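Local coordinates for tetratricopeptide TPR_2 repeat protein (Thermobaculum terrenum, PDB 5DJS) that is of unknown function but joins tetratricopeptide repeats to a GT-B-type glycosyl transferase family 41 region that holds uridine-5'-diphosphate, at residues F180-V184 / L309-P313; Y118-H122 / A270-T274; S28-W33 / L48-H53. The protein carries 1 engineered substitution. All blocks are in the same frame, centred on the assembly; numbering follows the deposited sequence.

Contact 1 of 3, residues F180-V184 / L309-P313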
loop_
_atom_site.group_PDB
_atom_site.type_symbol
_atom_site.label_atom_id
_atom_site.label_comp_id
_atom_site.label_asym_id
_atom_site.label_seq_id
_atom_site.Cartn_x
_atom_site.Cartn_y
_atom_site.Cartn_z
ATOM N N PHE A 180 10.509 4.217 1.467
ATOM C CA PHE A 180 10.526 5.550 0.844
ATOM C C PHE A 180 10.668 6.715 1.834
ATOM O O PHE A 180 11.066 7.814 1.436
ATOM C CB PHE A 180 9.267 5.767 0.013
ATOM C CG PHE A 180 9.204 4.929 -1.234
ATOM C CD1 PHE A 180 10.100 5.145 -2.274
ATOM C CD2 PHE A 180 8.221 3.947 -1.390
ATOM C CE1 PHE A 180 10.037 4.387 -3.431
ATOM C CE2 PHE A 180 8.157 3.185 -2.549
ATOM C CZ PHE A 180 9.061 3.410 -3.571
ATOM N N LEU A 181 10.325 6.498 3.103
ATOM C CA LEU A 181 10.463 7.550 4.109
ATOM C C LEU A 181 11.911 7.712 4.555
ATOM O O LEU A 181 12.363 8.837 4.753
ATOM C CB LEU A 181 9.575 7.289 5.329
ATOM C CG LEU A 181 9.564 8.399 6.390
ATOM C CD1 LEU A 181 8.963 9.680 5.832
ATOM C CD2 LEU A 181 8.811 7.944 7.629
ATOM N N GLU A 182 12.624 6.599 4.733
ATOM C CA GLU A 182 14.041 6.622 5.163
ATOM C C GLU A 182 14.929 7.670 4.452
ATOM O O GLU A 182 15.569 8.476 5.128
ATOM C CB GLU A 182 14.673 5.222 5.067
ATOM C CG GLU A 182 16.149 5.195 5.439
ATOM C CD GLU A 182 16.687 3.803 5.702
ATOM O OE1 GLU A 182 17.691 3.708 6.436
ATOM O OE2 GLU A 182 16.135 2.810 5.180
ATOM N N PRO A 183 14.979 7.661 3.104
ATOM C CA PRO A 183 15.768 8.701 2.438
ATOM C C PRO A 183 15.324 10.117 2.792
ATOM O O PRO A 183 16.176 10.983 3.044
ATOM C CB PRO A 183 15.535 8.434 0.943
ATOM C CG PRO A 183 14.344 7.543 0.871
ATOM C CD PRO A 183 14.377 6.733 2.129
ATOM N N VAL A 184 14.007 10.334 2.822
ATOM C CA VAL A 184 13.429 11.654 3.112
ATOM C C VAL A 184 13.798 12.154 4.514
ATOM O O VAL A 184 14.184 13.308 4.681
ATOM C CB VAL A 184 11.896 11.664 2.898
ATOM C CG1 VAL A 184 11.247 12.939 3.429
ATOM C CG2 VAL A 184 11.586 11.519 1.419
ATOM N N LEU A 309 7.986 10.204 -5.546
ATOM C CA LEU A 309 8.721 9.444 -4.541
ATOM C C LEU A 309 10.224 9.495 -4.818
ATOM O O LEU A 309 10.620 9.750 -5.958
ATOM C CB LEU A 309 8.278 7.986 -4.589
ATOM C CG LEU A 309 6.793 7.703 -4.399
ATOM C CD1 LEU A 309 6.490 6.249 -4.685
ATOM C CD2 LEU A 309 6.401 8.025 -2.983
ATOM N N PRO A 310 11.064 9.228 -3.788
ATOM C CA PRO A 310 12.509 9.102 -4.007
ATOM C C PRO A 310 12.917 7.725 -4.566
ATOM O O PRO A 310 12.635 6.696 -3.948
ATOM C CB PRO A 310 13.094 9.317 -2.601
ATOM C CG PRO A 310 12.040 8.821 -1.669
ATOM C CD PRO A 310 10.714 9.035 -2.363
ATOM N N CYS A 311 13.601 7.730 -5.712
ATOM C CA CYS A 311 13.992 6.516 -6.454
ATOM C C CYS A 311 15.408 5.955 -6.175
ATOM O O CYS A 311 15.828 4.982 -6.818
ATOM C CB CYS A 311 13.847 6.794 -7.949
ATOM S SG CYS A 311 12.174 7.254 -8.439
ATOM N N ASN A 312 16.144 6.540 -5.231
ATOM C CA ASN A 312 17.483 6.025 -4.904
ATOM C C ASN A 312 17.408 4.647 -4.239
ATOM O O ASN A 312 16.606 4.454 -3.327
ATOM C CB ASN A 312 18.262 7.013 -4.017
ATOM C CG ASN A 312 17.640 7.188 -2.644
ATOM O OD1 ASN A 312 16.475 7.543 -2.534
ATOM N ND2 ASN A 312 18.401 6.907 -1.599
ATOM N N PRO A 313 18.240 3.685 -4.682
ATOM C CA PRO A 313 18.121 2.312 -4.190
ATOM C C PRO A 313 18.819 2.100 -2.858
ATOM O O PRO A 313 19.662 2.906 -2.486
ATOM C CB PRO A 313 18.852 1.519 -5.260
ATOM C CG PRO A 313 19.980 2.421 -5.622
ATOM C CD PRO A 313 19.425 3.826 -5.548
#

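Contact 2 of 3, residues Y118-H122 / A270-T274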
loop_
_atom_site.group_PDB
_atom_site.type_symbol
_atom_site.label_atom_id
_atom_site.label_comp_id
_atom_site.label_asym_id
_atom_site.label_seq_id
_atom_site.Cartn_x
_atom_site.Cartn_y
_atom_site.Cartn_z
ATOM N N TYR A 118 -13.913 0.936 0.545
ATOM C CA TYR A 118 -13.332 2.001 -0.304
ATOM C C TYR A 118 -12.024 1.584 -0.976
ATOM O O TYR A 118 -11.875 1.744 -2.190
ATOM C CB TYR A 118 -13.101 3.276 0.511
ATOM C CG TYR A 118 -12.446 4.427 -0.234
ATOM C CD1 TYR A 118 -12.881 4.813 -1.505
ATOM C CD2 TYR A 118 -11.411 5.163 0.358
ATOM C CE1 TYR A 118 -12.282 5.880 -2.172
ATOM C CE2 TYR A 118 -10.817 6.231 -0.294
ATOM C CZ TYR A 118 -11.249 6.587 -1.553
ATOM O OH TYR A 118 -10.663 7.662 -2.182
ATOM N N VAL A 119 -11.096 1.047 -0.181
ATOM C CA VAL A 119 -9.837 0.501 -0.695
ATOM C C VAL A 119 -10.090 -0.605 -1.718
ATOM O O VAL A 119 -9.560 -0.561 -2.826
ATOM C CB VAL A 119 -8.965 -0.059 0.447
ATOM C CG1 VAL A 119 -7.817 -0.919 -0.078
ATOM C CG2 VAL A 119 -8.431 1.086 1.287
ATOM N N ALA A 120 -10.914 -1.578 -1.331
ATOM C CA ALA A 120 -11.195 -2.762 -2.148
ATOM C C ALA A 120 -11.674 -2.431 -3.557
ATOM O O ALA A 120 -11.309 -3.124 -4.508
ATOM C CB ALA A 120 -12.212 -3.653 -1.454
ATOM N N LEU A 121 -12.480 -1.374 -3.687
ATOM C CA LEU A 121 -12.996 -0.927 -4.992
ATOM C C LEU A 121 -11.896 -0.622 -6.025
ATOM O O LEU A 121 -12.117 -0.747 -7.223
ATOM C CB LEU A 121 -13.922 0.297 -4.819
ATOM C CG LEU A 121 -15.430 0.056 -4.668
ATOM C CD1 LEU A 121 -15.774 -0.984 -3.620
ATOM C CD2 LEU A 121 -16.143 1.367 -4.362
ATOM N N HIS A 122 -10.713 -0.237 -5.565
ATOM C CA HIS A 122 -9.606 0.103 -6.477
ATOM C C HIS A 122 -9.020 -1.113 -7.207
ATOM O O HIS A 122 -8.425 -0.961 -8.280
ATOM C CB HIS A 122 -8.521 0.885 -5.730
ATOM C CG HIS A 122 -9.010 2.194 -5.187
ATOM N ND1 HIS A 122 -8.998 3.353 -5.930
ATOM C CD2 HIS A 122 -9.572 2.512 -3.999
ATOM C CE1 HIS A 122 -9.511 4.335 -5.214
ATOM N NE2 HIS A 122 -9.868 3.852 -4.038
ATOM N N ALA A 270 -1.199 7.178 -0.375
ATOM C CA ALA A 270 -2.433 7.610 -0.991
ATOM C C ALA A 270 -2.449 7.216 -2.450
ATOM O O ALA A 270 -1.483 7.449 -3.164
ATOM C CB ALA A 270 -2.602 9.113 -0.843
ATOM N N ILE A 271 -3.532 6.550 -2.844
ATOM C CA ILE A 271 -3.896 6.298 -4.253
ATOM C C ILE A 271 -5.173 7.030 -4.668
ATOM O O ILE A 271 -5.593 6.952 -5.826
ATOM C CB ILE A 271 -4.089 4.788 -4.534
ATOM C CG1 ILE A 271 -5.129 4.180 -3.584
ATOM C CG2 ILE A 271 -2.757 4.052 -4.414
ATOM C CD1 ILE A 271 -5.721 2.885 -4.079
ATOM N N ASN A 272 -5.808 7.706 -3.717
ATOM C CA ASN A 272 -7.008 8.498 -3.979
ATOM C C ASN A 272 -7.250 9.419 -2.767
ATOM O O ASN A 272 -6.499 9.382 -1.780
ATOM C CB ASN A 272 -8.207 7.542 -4.227
ATOM C CG ASN A 272 -9.339 8.123 -5.103
ATOM O OD1 ASN A 272 -10.319 7.440 -5.302
ATOM N ND2 ASN A 272 -9.213 9.328 -5.635
ATOM N N THR A 273 -8.288 10.243 -2.834
ATOM C CA THR A 273 -8.630 11.142 -1.751
ATOM C C THR A 273 -8.919 10.392 -0.468
ATOM O O THR A 273 -9.385 9.246 -0.501
ATOM C CB THR A 273 -9.844 12.028 -2.123
ATOM O OG1 THR A 273 -9.983 13.077 -1.155
ATOM C CG2 THR A 273 -11.161 11.211 -2.235
ATOM N N THR A 274 -8.623 11.041 0.656
ATOM C CA THR A 274 -9.108 10.607 1.964
ATOM C C THR A 274 -10.614 10.859 2.118
ATOM O O THR A 274 -11.264 10.235 2.962
ATOM C CB THR A 274 -8.416 11.366 3.106
ATOM O OG1 THR A 274 -8.564 12.786 2.904
ATOM C CG2 THR A 274 -6.934 10.989 3.185
#

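Contact 3 of 3, residues S28-W33 / L48-H53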
loop_
_atom_site.group_PDB
_atom_site.type_symbol
_atom_site.label_atom_id
_atom_site.label_comp_id
_atom_site.label_asym_id
_atom_site.label_seq_id
_atom_site.Cartn_x
_atom_site.Cartn_y
_atom_site.Cartn_z
ATOM N N SER A 28 -0.068 -15.412 20.453
ATOM C CA SER A 28 -1.525 -15.288 20.287
ATOM C C SER A 28 -2.113 -16.523 19.596
ATOM O O SER A 28 -3.156 -17.029 20.008
ATOM C CB SER A 28 -1.886 -14.028 19.496
ATOM O OG SER A 28 -3.288 -13.811 19.487
ATOM N N GLU A 29 -1.432 -16.993 18.550
ATOM C CA GLU A 29 -1.809 -18.219 17.845
ATOM C C GLU A 29 -1.896 -19.415 18.794
ATOM O O GLU A 29 -2.909 -20.107 18.820
ATOM C CB GLU A 29 -0.817 -18.526 16.707
ATOM C CG GLU A 29 -0.997 -19.899 16.055
ATOM C CD GLU A 29 0.020 -20.205 14.968
ATOM O OE1 GLU A 29 1.229 -19.991 15.192
ATOM O OE2 GLU A 29 -0.390 -20.689 13.893
ATOM N N ARG A 30 -0.838 -19.667 19.563
ATOM C CA ARG A 30 -0.787 -20.884 20.390
ATOM C C ARG A 30 -1.852 -20.853 21.501
ATOM O O ARG A 30 -2.387 -21.901 21.887
ATOM C CB ARG A 30 0.646 -21.181 20.909
ATOM C CG ARG A 30 1.026 -20.704 22.315
ATOM C CD ARG A 30 2.374 -21.284 22.760
ATOM N NE ARG A 30 3.473 -20.864 21.887
ATOM C CZ ARG A 30 4.178 -19.733 22.001
ATOM N NH1 ARG A 30 3.945 -18.851 22.976
ATOM N NH2 ARG A 30 5.144 -19.479 21.120
ATOM N N ALA A 31 -2.169 -19.653 21.984
ATOM C CA ALA A 31 -3.265 -19.449 22.936
ATOM C C ALA A 31 -4.637 -19.714 22.304
ATOM O O ALA A 31 -5.510 -20.303 22.941
ATOM C CB ALA A 31 -3.214 -18.038 23.506
ATOM N N CYS A 32 -4.825 -19.268 21.061
ATOM C CA CYS A 32 -6.048 -19.574 20.294
ATOM C C CYS A 32 -6.250 -21.076 20.065
ATOM O O CYS A 32 -7.377 -21.554 20.107
ATOM C CB CYS A 32 -6.055 -18.876 18.934
ATOM S SG CYS A 32 -6.464 -17.127 18.954
ATOM N N TRP A 33 -5.170 -21.806 19.799
ATOM C CA TRP A 33 -5.252 -23.267 19.663
ATOM C C TRP A 33 -5.670 -23.917 20.977
ATOM O O TRP A 33 -6.494 -24.832 20.965
ATOM C CB TRP A 33 -3.936 -23.890 19.138
ATOM C CG TRP A 33 -3.711 -23.650 17.656
ATOM C CD1 TRP A 33 -2.671 -22.977 17.089
ATOM C CD2 TRP A 33 -4.562 -24.060 16.569
ATOM N NE1 TRP A 33 -2.812 -22.946 15.714
ATOM C CE2 TRP A 33 -3.962 -23.603 15.371
ATOM C CE3 TRP A 33 -5.769 -24.773 16.492
ATOM C CZ2 TRP A 33 -4.525 -23.832 14.112
ATOM C CZ3 TRP A 33 -6.332 -24.999 15.237
ATOM C CH2 TRP A 33 -5.705 -24.529 14.062
ATOM N N LEU A 48 -9.931 -15.055 15.539
ATOM C CA LEU A 48 -8.626 -14.455 15.824
ATOM C C LEU A 48 -7.480 -15.173 15.098
ATOM O O LEU A 48 -6.594 -14.515 14.532
ATOM C CB LEU A 48 -8.367 -14.413 17.337
ATOM C CG LEU A 48 -7.092 -13.716 17.842
ATOM C CD1 LEU A 48 -6.875 -12.349 17.202
ATOM C CD2 LEU A 48 -7.145 -13.585 19.356
ATOM N N LEU A 49 -7.504 -16.510 15.123
ATOM C CA LEU A 49 -6.634 -17.324 14.255
ATOM C C LEU A 49 -6.804 -16.988 12.773
ATOM O O LEU A 49 -5.839 -17.017 12.016
ATOM C CB LEU A 49 -6.894 -18.815 14.437
ATOM C CG LEU A 49 -6.074 -19.606 15.439
ATOM C CD1 LEU A 49 -6.633 -21.012 15.546
ATOM C CD2 LEU A 49 -4.615 -19.684 15.034
ATOM N N GLY A 50 -8.038 -16.709 12.371
ATOM C CA GLY A 50 -8.338 -16.126 11.071
ATOM C C GLY A 50 -7.529 -14.885 10.748
ATOM O O GLY A 50 -6.836 -14.878 9.733
ATOM N N LEU A 51 -7.612 -13.848 11.598
ATOM C CA LEU A 51 -6.854 -12.587 11.396
ATOM C C LEU A 51 -5.372 -12.843 11.236
ATOM O O LEU A 51 -4.755 -12.365 10.290
ATOM C CB LEU A 51 -6.946 -11.632 12.590
ATOM C CG LEU A 51 -8.243 -11.177 13.207
ATOM C CD1 LEU A 51 -7.962 -10.046 14.191
ATOM C CD2 LEU A 51 -9.163 -10.711 12.119
ATOM N N LEU A 52 -4.822 -13.578 12.201
ATOM C CA LEU A 52 -3.386 -13.722 12.356
ATOM C C LEU A 52 -2.772 -14.376 11.138
ATOM O O LEU A 52 -1.781 -13.889 10.610
ATOM C CB LEU A 52 -3.059 -14.536 13.615
ATOM C CG LEU A 52 -3.424 -13.894 14.960
ATOM C CD1 LEU A 52 -3.372 -14.939 16.069
ATOM C CD2 LEU A 52 -2.514 -12.714 15.282
ATOM N N HIS A 53 -3.379 -15.470 10.694
ATOM C CA HIS A 53 -2.966 -16.138 9.460
ATOM C C HIS A 53 -3.216 -15.287 8.210
ATOM O O HIS A 53 -2.459 -15.376 7.244
ATOM C CB HIS A 53 -3.610 -17.523 9.361
ATOM C CG HIS A 53 -2.950 -18.535 10.243
ATOM N ND1 HIS A 53 -1.818 -19.219 9.859
ATOM C CD2 HIS A 53 -3.227 -18.945 11.503
ATOM C CE1 HIS A 53 -1.436 -20.021 10.837
ATOM N NE2 HIS A 53 -2.272 -19.873 11.846
#

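Contact 1 of 3, residues F180-V184 / L309-P313
The carbonyl oxygen of P310 lies at the edge of the F180 ring, in its plane. It faces the CD1-CE1 edge: O of P310 is 3.4 Å from CD1 of F180 and 3.5 Å from its CE1. L309 approaches the same ring from another direction. Its methyl CD1 stands over one face, 4.1 Å from the centroid of the F180 ring and only 13° off the ring normal, a CH-pi contact. The F180 side chain leaves the helix with CG anti to its carbonyl carbon (chi1 -70°), which sends the ring toward the loop to meet both residues. The P310 ring packs against the helix next to F180. Its CG is 3.4 Å from the backbone O of F180 and 3.7 Å from CG of P183, and the two proline rings meet at about a right angle. V184 adds CG2 beside the same P310 CG, at 4.1 Å. P183 also marks a kink, because its N has no bond to the preceding turn. Next to it, OD1 of N312 touches CB of P183 at 3.7 Å. The contact is mainly apolar and buried. The loop backbone is held by other parts: N of C311 is hydrogen-bonded to OD2 of D500, and its O to NE1 of W430. F504 of helix 479-521 covers P310 and V184. The F180 side chain is about 7 Å from the bound UDP. Here helix 176-187 of the first parallel sheet region meets the linker to the second, with the C-terminal helix packed alongside, typical of the GT-B fold.

Contact 2 of 3, residues Y118-H122 / A270-T274
Y118 reaches T273 with its phenol hydroxyl. OH of Y118 donates a hydrogen bond of 2.6 Å to the backbone O of T273. The donor lies in the carbonyl plane on a lone pair, with a C=O...O angle of 139°. This is the tight, buried end of the contact. The first torsion of Y118 puts CG anti to its backbone N (chi1 177°), and the ring extends across to the loop. CB of N272 packs near CE1 of H122, 3.6 Å away. The ring of Y118 also meets H247 edge-to-face. The I271 side is the more open one: I271 is partly exposed, though its CD1 packs closely on the buried H122 ring. That methyl lies over one face of the ring, 3.8 Å from the centroid of H122 and 20° off the normal. W246 and Y419 flank I271, and W246 adds a weak hydrogen bond to the carbonyl that Y118 grips. The hydroxyl of T273 turns elsewhere, to E299. The loop is therefore held at its main chain by a directional, neutral hydrogen bond, while I271 adds an apolar CH-pi contact, which gives less directional hold.

Contact 3 of 3, residues S28-W33 / L48-H53
L49 inserts its two methyls among three residues of helix 25-38. CD1 of L49 stands over the centre of the six-membered ring of W33, 3.6 Å from its centroid and 6° off the normal. This is a CH-pi contact on one face of the indole. The other methyl, CD2 of L49, touches CG of E29 at 3.8 Å. CG of L49 rests on CB of C32, 3.6 Å away. C32 turns its SG to CD2 of L48, also at 3.6 Å. CD1 of L52 comes to OG of S28 at 3.6 Å and lies near the backbone of E29. One polar bond crosses at the side. NE2 of H53 gives a weak hydrogen bond to OE2 of E29, 2.9 Å long but bent to 125°. E29 starts with CG anti to its backbone N and stays extended to CD, which carries the carboxylate across to the imidazole. N58 holds ND1 of H53, and OG of S28 is bonded to the carbonyl of A16. The two segments run antiparallel at 151°, their axes 9.8 Å apart, as neighbouring helices pack in a tetratricopeptide-type array; helix 43-56 opens the repeat 43-76. Helix 5-21 packs on S28 and L48 through A16, H17, A19 and Q20. Helix 59-72 meets L49 and H53 through L65 and L61, so the pair sits between its neighbours in a stacked helical array.

How the contacts relate
From the N terminus, contact 3 comes first. It closes a short hairpin between helices 25-38 and 43-56, with 14 residues between its segments, before the others open. Contact 2 opens on helix 111-120 and the residues that follow. Contact 1 opens next, on helix 176-187. Contact 2 then closes at the loop after strand 263-266, and contact 1 at the loop after strand 300-304, so these two cross. Contact 2 ties the helical part to the first parallel sheet region. Contact 1 ties that region to the linker leading to the second sheet. Their nearest atoms are about 8 Å apart; contact 3 lies farther off, in the N-terminal helical array.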